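PDB 6JUC: tyrosinase from Aspergillus oryzae, which probably uses a dinuclear copper centre and molecular oxygen to convert L-tyrosine and L-dopa to L-dopaquinone in melanin synthesis. Local coordinates for residues Gly69-Pro74 and Gly94-Asn99. The protein carries 2 engineered substitutions. Residues are numbered along the deposited sequence; the frame is centred on the assembly and turned at random.
Sequences GIHGAP and GFAVHN. Engineered in segment 94-99: A96 (natural residue Cys). With CU (copper (II) ion), chain E; PER (peroxide ion), chain G.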
ATOM      1  N   GLY B  69      -1.568  -5.489  24.935  1.00 13.13           N
ATOM      2  CA  GLY B  69      -2.875  -5.644  25.549  1.00 14.65           C
ATOM      3  C   GLY B  69      -3.039  -4.835  26.812  1.00 14.01           C
ATOM      4  O   GLY B  69      -4.147  -4.628  27.286  1.00 19.35           O
ATOM      5  N   ILE B  70      -1.957  -4.394  27.434  1.00 13.20           N
ATOM      6  CA  ILE B  70      -2.070  -3.528  28.608  1.00 13.01           C
ATOM      7  C   ILE B  70      -2.819  -2.246  28.255  1.00 13.92           C
ATOM      8  O   ILE B  70      -3.588  -1.710  29.047  1.00 16.07           O
ATOM      9  CB  ILE B  70      -0.683  -3.169  29.179  1.00 14.50           C
ATOM     10  CG1 ILE B  70       0.053  -4.389  29.749  1.00 13.70           C
ATOM     11  CG2 ILE B  70      -0.755  -2.056  30.216  1.00 18.58           C
ATOM     12  CD1 ILE B  70       1.514  -4.185  30.057  1.00 15.63           C
ATOM     13  N   HIS B  71      -2.573  -1.734  27.052  1.00 13.99           N
ATOM     14  CA  HIS B  71      -3.082  -0.425  26.652  1.00 13.81           C
ATOM     15  C   HIS B  71      -4.600  -0.384  26.535  1.00 14.99           C
ATOM     16  O   HIS B  71      -5.218   0.566  27.033  1.00 17.67           O
ATOM     17  CB  HIS B  71      -2.431  -0.052  25.320  1.00 15.25           C
ATOM     18  CG  HIS B  71      -2.851   1.290  24.797  1.00 13.80           C
ATOM     19  ND1 HIS B  71      -3.768   1.424  23.783  1.00 14.38           N
ATOM     20  CD2 HIS B  71      -2.477   2.549  25.131  1.00 14.12           C
ATOM     21  CE1 HIS B  71      -3.955   2.707  23.526  1.00 14.93           C
ATOM     22  NE2 HIS B  71      -3.180   3.423  24.322  1.00 13.91           N
ATOM     23  N   GLY B  72      -5.193  -1.385  25.894  1.00 15.13           N
ATOM     24  CA  GLY B  72      -6.593  -1.388  25.503  1.00 13.42           C
ATOM     25  C   GLY B  72      -7.167  -2.786  25.387  1.00 15.12           C
ATOM     26  O   GLY B  72      -7.026  -3.608  26.305  1.00 16.73           O
ATOM     27  N   ALA B  73      -7.791  -3.088  24.251  1.00 15.53           N
ATOM     28  CA  ALA B  73      -8.342  -4.419  24.005  1.00 14.59           C
ATOM     29  C   ALA B  73      -7.242  -5.478  24.031  1.00 13.22           C
ATOM     30  O   ALA B  73      -6.124  -5.217  23.570  1.00 15.06           O
ATOM     31  CB  ALA B  73      -9.075  -4.429  22.673  1.00 16.45           C
ATOM     32  N   PRO B  74      -7.479  -6.709  24.479  1.00 15.39           N
ATOM     33  CA  PRO B  74      -8.780  -7.161  24.955  1.00 14.86           C
ATOM     34  C   PRO B  74      -9.089  -6.944  26.427  1.00 16.24           C
ATOM     35  O   PRO B  74      -9.948  -7.629  27.003  1.00 19.71           O
ATOM     36  CB  PRO B  74      -8.694  -8.665  24.628  1.00 14.95           C
ATOM     37  CG  PRO B  74      -7.255  -8.993  24.904  1.00 17.20           C
ATOM     38  CD  PRO B  74      -6.488  -7.806  24.387  1.00 15.70           C
ATOM     39  N   GLY B  94      -9.039   0.448  29.133  1.00 22.68           N
ATOM     40  CA  GLY B  94      -7.797  -0.232  29.418  1.00 20.69           C
ATOM     41  C   GLY B  94      -7.042   0.396  30.574  1.00 18.35           C
ATOM     42  O   GLY B  94      -7.577   1.206  31.330  1.00 23.32           O
ATOM     43  N   PHE B  95      -5.776  -0.004  30.714  1.00 16.41           N
ATOM     44  CA  PHE B  95      -4.963   0.579  31.775  1.00 16.12           C
ATOM     45  C   PHE B  95      -4.439   1.938  31.337  1.00 15.35           C
ATOM     46  O   PHE B  95      -4.092   2.765  32.172  1.00 15.26           O
ATOM     47  CB  PHE B  95      -3.775  -0.302  32.141  1.00 15.79           C
ATOM     48  CG  PHE B  95      -4.122  -1.547  32.905  1.00 14.48           C
ATOM     49  CD1 PHE B  95      -4.597  -1.463  34.201  1.00 16.35           C
ATOM     50  CD2 PHE B  95      -3.981  -2.792  32.317  1.00 15.86           C
ATOM     51  CE1 PHE B  95      -4.894  -2.606  34.910  1.00 19.88           C
ATOM     52  CE2 PHE B  95      -4.281  -3.947  33.006  1.00 17.26           C
ATOM     53  CZ  PHE B  95      -4.795  -3.841  34.287  1.00 17.42           C
ATOM     54  N   ALA B  96      -4.376   2.153  30.020  1.00 15.86           N
ATOM     55  CA  ALA B  96      -3.760   3.402  29.563  1.00 15.15           C
ATOM     56  C   ALA B  96      -4.496   4.629  30.086  1.00 14.47           C
ATOM     57  O   ALA B  96      -5.707   4.624  30.277  1.00 17.73           O
ATOM     58  CB  ALA B  96      -3.708   3.426  28.045  1.00 17.62           C
ATOM     59  N   VAL B  97      -3.740   5.703  30.333  1.00 16.72           N
ATOM     60  CA  VAL B  97      -4.306   6.995  30.680  1.00 15.72           C
ATOM     61  C   VAL B  97      -4.466   7.851  29.427  1.00 14.59           C
ATOM     62  O   VAL B  97      -3.497   8.121  28.703  1.00 16.65           O
ATOM     63  CB  VAL B  97      -3.441   7.751  31.700  1.00 17.76           C
ATOM     64  CG1 VAL B  97      -3.939   9.184  31.832  1.00 18.00           C
ATOM     65  CG2 VAL B  97      -3.411   7.051  33.047  1.00 19.73           C
ATOM     66  N   HIS B  98      -5.693   8.288  29.173  1.00 14.65           N
ATOM     67  CA  HIS B  98      -5.993   9.219  28.099  1.00 16.00           C
ATOM     68  C   HIS B  98      -6.848  10.357  28.674  1.00 13.94           C
ATOM     69  O   HIS B  98      -7.685  10.122  29.546  1.00 18.75           O
ATOM     70  CB  HIS B  98      -6.733   8.547  26.947  1.00 17.49           C
ATOM     71  CG  HIS B  98      -6.012   7.416  26.285  1.00 18.97           C
ATOM     72  ND1 HIS B  98      -6.373   6.100  26.479  1.00 18.13           N
ATOM     73  CD2 HIS B  98      -4.970   7.381  25.420  1.00 18.60           C
ATOM     74  CE1 HIS B  98      -5.587   5.308  25.779  1.00 18.03           C
ATOM     75  NE2 HIS B  98      -4.712   6.059  25.127  1.00 18.00           N
ATOM     76  N   ASN B  99      -6.607  11.556  28.165  1.00 15.80           N
ATOM     77  CA  ASN B  99      -7.341  12.751  28.570  1.00 14.85           C
ATOM     78  C   ASN B  99      -7.218  12.990  30.070  1.00 15.87           C
ATOM     79  O   ASN B  99      -8.153  13.392  30.765  1.00 18.16           O
ATOM     80  CB  ASN B  99      -8.810  12.712  28.148  1.00 16.24           C
ATOM     81  CG  ASN B  99      -9.424  14.097  28.076  1.00 19.98           C
ATOM     82  OD1 ASN B  99      -8.901  14.984  27.402  1.00 18.39           O
ATOM     83  ND2 ASN B  99     -10.552  14.335  28.749  1.00 22.80           N
TER
HETATM   84 CU    CU E 701      -3.244   5.414  24.032  0.66 16.06          CU
HETATM   85  O1  PER G 703      -2.511   6.782  23.529  0.82 20.54           O
HETATM   86  O2  PER G 703      -1.893   5.613  22.747  0.82 17.82           O
HETATM   87  O   HOH W   1      -7.524   2.141  26.898  1.00 35.52           O
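The side chain of H71 extends opposite its backbone N (chi1 -179°), while that of H98 turns back beside its own N (chi1 -60°), and the two imidazoles converge on one copper of the dinuclear, type 3 copper site of tyrosinase. H71 NE2 binds the metal at 2.0 Å and H98 NE2 at 1.9 Å. The ring planes stand at 87° to each other, and the copper holds the two NE2 atoms together although no hydrogen bond links them. A peroxide is modelled beside this copper, O1 near the plane of the H98 ring at its edge; its short approach to the metal makes the exact bonding doubtful. The third histidine position of this copper is occupied by the engineered F107, while H332, H336 and H376 hold the other copper; F372 meets the H71 ring edge-to-face.

Away from the metal, residues 69-74 and 94-99, both in the connection from helix 64-69 to helix 103-129, are joined through their backbones. F95 N donates to I70 O at 3.2 Å, and A96 N reaches H71 O in a weaker, longer bond. A water donates to H71 O and weakly accepts from G94 N; the backbone carbonyl of the copper ligand H71 thus receives the water and, weakly, A96 N. G94 packs close here: its CA lies 3.6 Å from H71 O. On the flank, CG2 of I70 touches CD2 of F95, and I70 also leans on Y110 and L113 of helix 103-129. Nearer the copper sits A96, an engineered residue replacing the natural cysteine; its CB approaches the H71 ring obliquely, 3.3 Å from CD2.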